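Side-chain contacts in extracellular solute-binding protein, family 1 (Bifidobacterium longum subsp. infantis ATCC 15697, PDB 3QUF), which probably binds a solute outside the cell and delivers it to an ABC transporter: residues 380-385 / 401-406; 217-222 / 396-401; 227-232 / 388-393. One frame throughout, in Å; residues are numbered along the deposited sequence.

How the contacts relate
The three contacts lie on the same side of the chain's centre, in what is probably one lobe of the two-lobed binding-protein fold. Contact 1 and contact 2 have centres about 9 Å apart and share Ala401 on helix 397-408; the centre of contact 3 is about 14 Å from that of contact 1 and 12 Å from that of contact 2. Contact 1 pairs successive helices 376-391 and 397-408 near the end of the chain. Contacts 2 and 3 fasten this hairpin to helices 218-221 and 223-234, more than 150 residues earlier, with contact 3 nested inside the loop that contact 2 closes. Both C-terminal helices therefore pack into the lobe.

Contact 1 (380-385 / 401-406); sequences STEGIA and AKALDA
Glu382 and Leu404 mark the register of two nearly antiparallel helical segments, their CA atoms 6.8 Å apart; the axes of 380-385 and 401-406 approach to 9.9 Å with 164° between their directions. Gly383 has no side chain to hold the helices apart, and the space beside its backbone is taken by Leu404, whose CD2 lies 3.9 Å from Gly383 N and equally near its CA. The same methyl meets Glu382 CG at 4.0 Å, the two side chains lying alongside and pointing opposite ways. Glu382 leaves its helix with CG anti to the backbone N (chi1 -172°) and then bends at chi2 (60°), which swings the carboxylate over Ala403; its OE2 sits 3.7 Å from Ala403 CB. No direct hydrogen bond joins the segments. Instead one water donates to Ala403 O at 2.8 Å and, over a longer distance of 3.3 Å, to Glu382 OE2, so it bridges the carboxylate to a backbone carbonyl of the facing helix. Gln386 NE2 adds a weak bond to the same OE2. This antiparallel helical hairpin is apolar around Leu404 and polar around the water. Leu404 reaches further, to Met379 on its partner helix 376-391, to Phe218 of helix 218-221 and to Phe226 of helix 223-234, so the hairpin rests on these two earlier helices.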
loop_
_atom_site.group_PDB
_atom_site.type_symbol
_atom_site.label_atom_id
_atom_site.label_comp_id
_atom_site.label_asym_id
_atom_site.label_seq_id
_atom_site.Cartn_x
_atom_site.Cartn_y
_atom_site.Cartn_z
ATOM N N SER A 380 -11.605 6.879 4.450
ATOM C CA SER A 380 -10.929 6.035 5.443
ATOM C C SER A 380 -11.605 6.186 6.803
ATOM O O SER A 380 -11.828 5.197 7.484
ATOM C CB SER A 380 -9.437 6.328 5.529
ATOM O OG SER A 380 -8.739 5.727 4.442
ATOM N N THR A 381 -11.928 7.412 7.187
ATOM C CA THR A 381 -12.602 7.659 8.453
ATOM C C THR A 381 -13.926 6.904 8.528
ATOM O O THR A 381 -14.246 6.294 9.538
ATOM C CB THR A 381 -12.866 9.173 8.648
ATOM O OG1 THR A 381 -11.609 9.843 8.734
ATOM C CG2 THR A 381 -13.699 9.428 9.909
ATOM N N GLU A 382 -14.719 6.961 7.450
ATOM C CA GLU A 382 -15.998 6.260 7.442
ATOM C C GLU A 382 -15.779 4.739 7.508
ATOM O O GLU A 382 -16.493 4.026 8.243
ATOM C CB GLU A 382 -16.821 6.638 6.193
ATOM C CG GLU A 382 -18.254 6.103 6.188
ATOM C CD GLU A 382 -19.142 6.573 7.365
ATOM O OE1 GLU A 382 -18.828 7.582 8.033
ATOM O OE2 GLU A 382 -20.198 5.940 7.605
ATOM N N GLY A 383 -14.796 4.242 6.772
ATOM C CA GLY A 383 -14.518 2.816 6.754
ATOM C C GLY A 383 -14.042 2.311 8.105
ATOM O O GLY A 383 -14.429 1.226 8.532
ATOM N N ILE A 384 -13.206 3.118 8.776
ATOM C CA ILE A 384 -12.758 2.809 10.142
ATOM C C ILE A 384 -13.949 2.742 11.081
ATOM O O ILE A 384 -14.101 1.778 11.854
ATOM C CB ILE A 384 -11.710 3.834 10.653
ATOM C CG1 ILE A 384 -10.404 3.721 9.867
ATOM C CG2 ILE A 384 -11.466 3.646 12.167
ATOM C CD1 ILE A 384 -9.433 4.964 10.038
ATOM N N ALA A 385 -14.825 3.748 11.031
ATOM C CA ALA A 385 -16.031 3.751 11.867
ATOM C C ALA A 385 -16.887 2.506 11.628
ATOM O O ALA A 385 -17.294 1.845 12.576
ATOM C CB ALA A 385 -16.836 5.042 11.610
ATOM N N ALA A 401 -21.747 -1.550 4.279
ATOM C CA ALA A 401 -21.569 -1.254 2.866
ATOM C C ALA A 401 -22.473 -0.108 2.396
ATOM O O ALA A 401 -22.032 0.749 1.635
ATOM C CB ALA A 401 -21.764 -2.510 2.015
ATOM N N LYS A 402 -23.712 -0.077 2.882
ATOM C CA LYS A 402 -24.648 0.984 2.511
ATOM C C LYS A 402 -24.133 2.330 3.020
ATOM O O LYS A 402 -24.274 3.350 2.325
ATOM C CB LYS A 402 -26.054 0.709 3.051
ATOM C CG LYS A 402 -26.780 -0.467 2.350
ATOM C CD LYS A 402 -28.147 -0.761 2.988
ATOM C CE LYS A 402 -29.101 -1.414 1.991
ATOM N NZ LYS A 402 -30.456 -1.696 2.600
ATOM N N ALA A 403 -23.534 2.342 4.219
ATOM C CA ALA A 403 -22.957 3.593 4.751
ATOM C C ALA A 403 -21.802 4.123 3.900
ATOM O O ALA A 403 -21.683 5.322 3.653
ATOM C CB ALA A 403 -22.526 3.426 6.190
ATOM N N LEU A 404 -20.946 3.220 3.434
ATOM C CA LEU A 404 -19.886 3.591 2.517
ATOM C C LEU A 404 -20.440 4.149 1.191
ATOM O O LEU A 404 -19.949 5.142 0.708
ATOM C CB LEU A 404 -18.940 2.420 2.265
ATOM C CG LEU A 404 -18.016 2.054 3.446
ATOM C CD1 LEU A 404 -17.244 0.791 3.136
ATOM C CD2 LEU A 404 -17.049 3.182 3.770
ATOM N N ASP A 405 -21.465 3.504 0.620
ATOM C CA ASP A 405 -22.097 4.023 -0.606
ATOM C C ASP A 405 -22.683 5.429 -0.370
ATOM O O ASP A 405 -22.497 6.327 -1.204
ATOM C CB ASP A 405 -23.195 3.075 -1.079
ATOM C CG ASP A 405 -22.661 1.969 -1.999
ATOM O OD1 ASP A 405 -21.693 2.225 -2.736
ATOM O OD2 ASP A 405 -23.256 0.866 -2.013
ATOM N N ALA A 406 -23.358 5.594 0.765
ATOM C CA ALA A 406 -23.989 6.866 1.137
ATOM C C ALA A 406 -22.941 7.940 1.224
ATOM O O ALA A 406 -23.125 9.052 0.706
ATOM C CB ALA A 406 -24.759 6.737 2.473
HETATM O O HOH W 1 -22.446 7.147 5.566
#

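Contact 2 (217-222 / 396-401); sequences TFTKDW and SAKDAA
Thr219 OG1 is hydrogen-bonded to Asp405 OD2 at 2.6 Å, one turn beyond Ala401 on the same helix. The other oxygen of that carboxylate, Asp405 OD1, takes Phe218 N at 2.9 Å, so a single aspartate holds both a side chain and a backbone N-H at the start of helix 218-221. Thr219 OG1 also packs against the backbone of Ala401, 3.9 Å from Ala401 C. Thr217 caps the same short helix as its N-cap residue: its OG1 accepts from Lys220 N at 2.9 Å. Facing them, Ala401 pushes its CB to 3.4 Å from Phe218 O, a carbonyl that also accepts Trp222 N. Phe218 CB meanwhile rests 3.6 Å from Ala401 O. Beyond CB the ring of Phe218 turns away from 396-401, with CG anti to its carbonyl carbon (chi1 -65°), and sets CD1 3.5 Å above the plane of the Trp222 ring, over its centre; Trp222 CG lies in the plane of the phenyl ring, at its edge. Thr219 CG2 comes to 4.4 Å from Lys398 CG, a loose contact. Ser396 and Asp399 form a capping box that starts helix 397-408: Asp399 N donates to Ser396 OG, and Ser396 N returns a weak bond to Asp399 OD2. The one-turn helix 218-221 is thereby seated against the N-terminal part of helix 397-408. Helices 188-199 and 209-212 pack on the aromatic pair, and helix 223-234 takes up Ala397, Ala400 and Ala401.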
loop_
_atom_site.group_PDB
_atom_site.type_symbol
_atom_site.label_atom_id
_atom_site.label_comp_id
_atom_site.label_asym_id
_atom_site.label_seq_id
_atom_site.Cartn_x
_atom_site.Cartn_y
_atom_site.Cartn_z
ATOM N N THR A 217 -20.937 -0.843 -6.795
ATOM C CA THR A 217 -21.140 -0.140 -5.541
ATOM C C THR A 217 -20.507 -0.920 -4.392
ATOM O O THR A 217 -20.229 -2.092 -4.514
ATOM C CB THR A 217 -22.636 0.040 -5.224
ATOM O OG1 THR A 217 -23.262 -1.243 -5.023
ATOM C CG2 THR A 217 -23.334 0.857 -6.345
ATOM N N PHE A 218 -20.295 -0.249 -3.278
ATOM C CA PHE A 218 -19.885 -0.945 -2.051
ATOM C C PHE A 218 -20.935 -1.982 -1.630
ATOM O O PHE A 218 -20.607 -3.072 -1.168
ATOM C CB PHE A 218 -19.616 0.058 -0.925
ATOM C CG PHE A 218 -18.451 0.962 -1.181
ATOM C CD1 PHE A 218 -17.156 0.521 -0.977
ATOM C CD2 PHE A 218 -18.638 2.273 -1.630
ATOM C CE1 PHE A 218 -16.100 1.329 -1.237
ATOM C CE2 PHE A 218 -17.575 3.088 -1.904
ATOM C CZ PHE A 218 -16.280 2.626 -1.683
ATOM N N THR A 219 -22.221 -1.647 -1.772
ATOM C CA THR A 219 -23.263 -2.603 -1.456
ATOM C C THR A 219 -23.151 -3.873 -2.265
ATOM O O THR A 219 -23.351 -4.956 -1.726
ATOM C CB THR A 219 -24.651 -1.972 -1.640
ATOM O OG1 THR A 219 -24.755 -0.889 -0.716
ATOM C CG2 THR A 219 -25.767 -3.000 -1.367
ATOM N N LYS A 220 -22.824 -3.756 -3.544
ATOM C CA LYS A 220 -22.667 -4.969 -4.378
ATOM C C LYS A 220 -21.422 -5.768 -4.000
ATOM O O LYS A 220 -21.477 -6.996 -3.827
ATOM C CB LYS A 220 -22.632 -4.631 -5.869
ATOM C CG LYS A 220 -24.001 -4.230 -6.472
ATOM C CD LYS A 220 -23.837 -3.794 -7.954
ATOM C CE LYS A 220 -24.913 -2.778 -8.448
ATOM N NZ LYS A 220 -24.356 -1.761 -9.457
ATOM N N ASP A 221 -20.288 -5.073 -3.884
ATOM C CA ASP A 221 -18.992 -5.782 -3.825
ATOM C C ASP A 221 -18.351 -5.900 -2.464
ATOM O O ASP A 221 -17.655 -6.880 -2.211
ATOM C CB ASP A 221 -18.019 -5.178 -4.822
ATOM C CG ASP A 221 -18.275 -5.657 -6.238
ATOM O OD1 ASP A 221 -18.588 -6.874 -6.457
ATOM O OD2 ASP A 221 -18.171 -4.799 -7.115
ATOM N N TRP A 222 -18.526 -4.917 -1.590
ATOM C CA TRP A 222 -17.930 -5.015 -0.278
ATOM C C TRP A 222 -18.802 -5.811 0.685
ATOM O O TRP A 222 -18.273 -6.411 1.602
ATOM C CB TRP A 222 -17.616 -3.650 0.321
ATOM C CG TRP A 222 -16.362 -2.995 -0.247
ATOM C CD1 TRP A 222 -15.902 -3.060 -1.542
ATOM C CD2 TRP A 222 -15.402 -2.196 0.465
ATOM N NE1 TRP A 222 -14.753 -2.322 -1.670
ATOM C CE2 TRP A 222 -14.430 -1.775 -0.459
ATOM C CE3 TRP A 222 -15.295 -1.770 1.783
ATOM C CZ2 TRP A 222 -13.337 -0.968 -0.097
ATOM C CZ3 TRP A 222 -14.219 -0.946 2.145
ATOM C CH2 TRP A 222 -13.251 -0.565 1.198
ATOM N N SER A 396 -24.774 -4.620 10.568
ATOM C CA SER A 396 -24.583 -5.767 9.709
ATOM C C SER A 396 -23.586 -5.398 8.628
ATOM O O SER A 396 -23.280 -4.218 8.425
ATOM C CB SER A 396 -25.878 -6.141 9.034
ATOM O OG SER A 396 -26.298 -5.087 8.201
ATOM N N ALA A 397 -23.117 -6.422 7.917
ATOM C CA ALA A 397 -22.298 -6.223 6.729
ATOM C C ALA A 397 -22.980 -5.323 5.710
ATOM O O ALA A 397 -22.377 -4.358 5.230
ATOM C CB ALA A 397 -21.957 -7.575 6.089
ATOM N N LYS A 398 -24.235 -5.597 5.368
ATOM C CA LYS A 398 -24.902 -4.776 4.362
ATOM C C LYS A 398 -25.058 -3.316 4.829
ATOM O O LYS A 398 -24.869 -2.396 4.034
ATOM C CB LYS A 398 -26.246 -5.375 3.907
ATOM C CG LYS A 398 -26.593 -4.949 2.448
ATOM C CD LYS A 398 -28.037 -5.214 2.008
ATOM C CE LYS A 398 -28.401 -6.698 2.058
ATOM N NZ LYS A 398 -27.410 -7.587 1.346
ATOM N N ASP A 399 -25.339 -3.105 6.116
ATOM C CA ASP A 399 -25.437 -1.733 6.648
ATOM C C ASP A 399 -24.116 -0.983 6.506
ATOM O O ASP A 399 -24.109 0.201 6.170
ATOM C CB ASP A 399 -25.824 -1.709 8.133
ATOM C CG ASP A 399 -27.260 -2.193 8.406
ATOM O OD1 ASP A 399 -28.177 -1.991 7.548
ATOM O OD2 ASP A 399 -27.457 -2.764 9.521
ATOM N N ALA A 400 -23.008 -1.647 6.814
ATOM C CA ALA A 400 -21.683 -1.037 6.653
ATOM C C ALA A 400 -21.440 -0.645 5.206
ATOM O O ALA A 400 -20.988 0.468 4.921
ATOM C CB ALA A 400 -20.590 -1.989 7.118
ATOM N N ALA A 401 -21.747 -1.550 4.279
ATOM C CA ALA A 401 -21.569 -1.254 2.866
ATOM C C ALA A 401 -22.473 -0.108 2.396
ATOM O O ALA A 401 -22.032 0.749 1.635
ATOM C CB ALA A 401 -21.764 -2.510 2.015
#

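Contact 3 (227-232 / 388-393); sequences KRWEAA and QKIVQG
Trp229 reaches from helix 223-234 across to Ile390 and Val391 on the last turn of helix 376-391. From its CB the side chain departs with CG anti to the backbone N (chi1 -157°), a turn that sends the six-membered ring toward 388-393. Along that ring CE3 comes first, 4.2 Å from Ile390 CG2; CZ3 follows, 3.6 Å from Val391 CG2, and CH2 meets the same methyl at 3.5 Å. Both methyls approach the indole obliquely. The pyrrole N-H lies away from this contact, hydrogen-bonded through NE1 to Ser189 OG, which helps fix the rotation of the ring, and Phe190 packs on it edge-to-face. Ile390 has a second neighbour in Glu230: its CG2 touches Glu230 CB at 3.7 Å, the side chains meeting at about a right angle. Glu230 then runs on extended, and its OE1 accepts a weak hydrogen bond from Ala397 N at the start of helix 397-408. Just beyond Val391 the helix closes in a Schellman motif, Gln394 N bonding to Lys389 O and Gly393 N to Ile390 O, with Gly393 at positive phi (67°) as the C-prime residue. An apolar seam is made in this way between a helix middle and a helix end. Helix 160-172 packs against Arg228, Ala231 and Ala232 of helix 223-234, while Ala400 of helix 397-408 touches Ile390.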
loop_
_atom_site.group_PDB
_atom_site.type_symbol
_atom_site.label_atom_id
_atom_site.label_comp_id
_atom_site.label_asym_id
_atom_site.label_seq_id
_atom_site.Cartn_x
_atom_site.Cartn_y
_atom_site.Cartn_z
ATOM N N LYS A 227 -19.338 -9.640 5.073
ATOM C CA LYS A 227 -20.049 -10.798 5.646
ATOM C C LYS A 227 -19.064 -11.839 6.158
ATOM O O LYS A 227 -19.257 -12.420 7.236
ATOM C CB LYS A 227 -20.998 -11.457 4.640
ATOM C CG LYS A 227 -22.279 -10.703 4.335
ATOM C CD LYS A 227 -23.313 -11.644 3.638
ATOM C CE LYS A 227 -24.548 -10.906 3.063
ATOM N NZ LYS A 227 -25.163 -9.908 3.978
ATOM N N ARG A 228 -18.028 -12.115 5.369
ATOM C CA ARG A 228 -17.044 -13.105 5.756
ATOM C C ARG A 228 -16.157 -12.564 6.869
ATOM O O ARG A 228 -15.811 -13.278 7.818
ATOM C CB ARG A 228 -16.231 -13.561 4.553
ATOM C CG ARG A 228 -17.078 -14.221 3.470
ATOM C CD ARG A 228 -17.912 -15.411 4.034
ATOM N NE ARG A 228 -17.054 -16.377 4.727
ATOM C CZ ARG A 228 -17.369 -17.055 5.838
ATOM N NH1 ARG A 228 -18.520 -16.876 6.442
ATOM N NH2 ARG A 228 -16.492 -17.909 6.371
ATOM N N TRP A 229 -15.837 -11.284 6.788
ATOM C CA TRP A 229 -15.072 -10.633 7.862
ATOM C C TRP A 229 -15.905 -10.601 9.160
ATOM O O TRP A 229 -15.372 -10.916 10.222
ATOM C CB TRP A 229 -14.632 -9.215 7.417
ATOM C CG TRP A 229 -13.451 -8.657 8.134
ATOM C CD1 TRP A 229 -12.177 -9.054 8.028
ATOM C CD2 TRP A 229 -13.457 -7.575 9.074
ATOM N NE1 TRP A 229 -11.361 -8.282 8.830
ATOM C CE2 TRP A 229 -12.124 -7.356 9.468
ATOM C CE3 TRP A 229 -14.453 -6.747 9.586
ATOM C CZ2 TRP A 229 -11.760 -6.385 10.383
ATOM C CZ3 TRP A 229 -14.086 -5.762 10.478
ATOM C CH2 TRP A 229 -12.749 -5.600 10.879
ATOM N N GLU A 230 -17.195 -10.266 9.075
ATOM C CA GLU A 230 -18.107 -10.260 10.239
ATOM C C GLU A 230 -18.156 -11.675 10.864
ATOM O O GLU A 230 -18.188 -11.830 12.094
ATOM C CB GLU A 230 -19.515 -9.781 9.829
ATOM C CG GLU A 230 -20.552 -9.733 10.971
ATOM C CD GLU A 230 -21.976 -9.391 10.500
ATOM O OE1 GLU A 230 -22.228 -9.344 9.275
ATOM O OE2 GLU A 230 -22.862 -9.184 11.358
ATOM N N ALA A 231 -18.153 -12.705 10.018
ATOM C CA ALA A 231 -18.224 -14.093 10.502
ATOM C C ALA A 231 -17.041 -14.431 11.413
ATOM O O ALA A 231 -17.207 -15.162 12.394
ATOM C CB ALA A 231 -18.294 -15.090 9.328
ATOM N N ALA A 232 -15.849 -13.904 11.098
ATOM C CA ALA A 232 -14.693 -14.090 11.970
ATOM C C ALA A 232 -14.895 -13.356 13.289
ATOM O O ALA A 232 -14.477 -13.846 14.314
ATOM C CB ALA A 232 -13.375 -13.638 11.297
ATOM N N GLN A 388 -15.242 -0.938 12.888
ATOM C CA GLN A 388 -15.343 -1.066 14.329
ATOM C C GLN A 388 -16.776 -1.488 14.761
ATOM O O GLN A 388 -16.950 -2.367 15.614
ATOM C CB GLN A 388 -14.892 0.226 15.009
ATOM C CG GLN A 388 -13.409 0.572 14.889
ATOM C CD GLN A 388 -13.083 1.972 15.390
ATOM O OE1 GLN A 388 -13.946 2.637 15.944
ATOM N NE2 GLN A 388 -11.845 2.422 15.210
ATOM N N LYS A 389 -17.798 -0.893 14.147
ATOM C CA LYS A 389 -19.188 -1.256 14.449
ATOM C C LYS A 389 -19.504 -2.701 14.061
ATOM O O LYS A 389 -20.276 -3.371 14.724
ATOM C CB LYS A 389 -20.167 -0.317 13.747
ATOM C CG LYS A 389 -20.114 1.074 14.301
ATOM C CD LYS A 389 -21.068 2.079 13.588
ATOM C CE LYS A 389 -20.596 3.516 13.852
ATOM N NZ LYS A 389 -21.199 4.581 12.973
ATOM N N ILE A 390 -18.917 -3.181 12.967
ATOM C CA ILE A 390 -19.110 -4.591 12.595
ATOM C C ILE A 390 -18.509 -5.492 13.650
ATOM O O ILE A 390 -19.164 -6.462 14.095
ATOM C CB ILE A 390 -18.473 -4.951 11.262
ATOM C CG1 ILE A 390 -19.244 -4.343 10.108
ATOM C CG2 ILE A 390 -18.352 -6.512 11.111
ATOM C CD1 ILE A 390 -18.471 -4.364 8.815
ATOM N N VAL A 391 -17.285 -5.187 14.079
ATOM C CA VAL A 391 -16.587 -6.048 15.045
ATOM C C VAL A 391 -17.393 -6.103 16.342
ATOM O O VAL A 391 -17.556 -7.180 16.936
ATOM C CB VAL A 391 -15.155 -5.586 15.309
ATOM C CG1 VAL A 391 -14.524 -6.381 16.467
ATOM C CG2 VAL A 391 -14.311 -5.760 14.030
ATOM N N GLN A 392 -17.953 -4.955 16.725
ATOM C CA GLN A 392 -18.758 -4.846 17.947
ATOM C C GLN A 392 -20.186 -5.341 17.825
ATOM O O GLN A 392 -20.987 -5.168 18.747
ATOM C CB GLN A 392 -18.752 -3.408 18.405
ATOM C CG GLN A 392 -17.404 -2.989 18.849
ATOM C CD GLN A 392 -17.301 -1.509 19.142
ATOM O OE1 GLN A 392 -17.764 -0.645 18.364
ATOM N NE2 GLN A 392 -16.638 -1.194 20.246
ATOM N N GLY A 393 -20.529 -5.962 16.712
ATOM C CA GLY A 393 -21.857 -6.518 16.544
ATOM C C GLY A 393 -22.963 -5.483 16.463
ATOM O O GLY A 393 -24.124 -5.822 16.677
#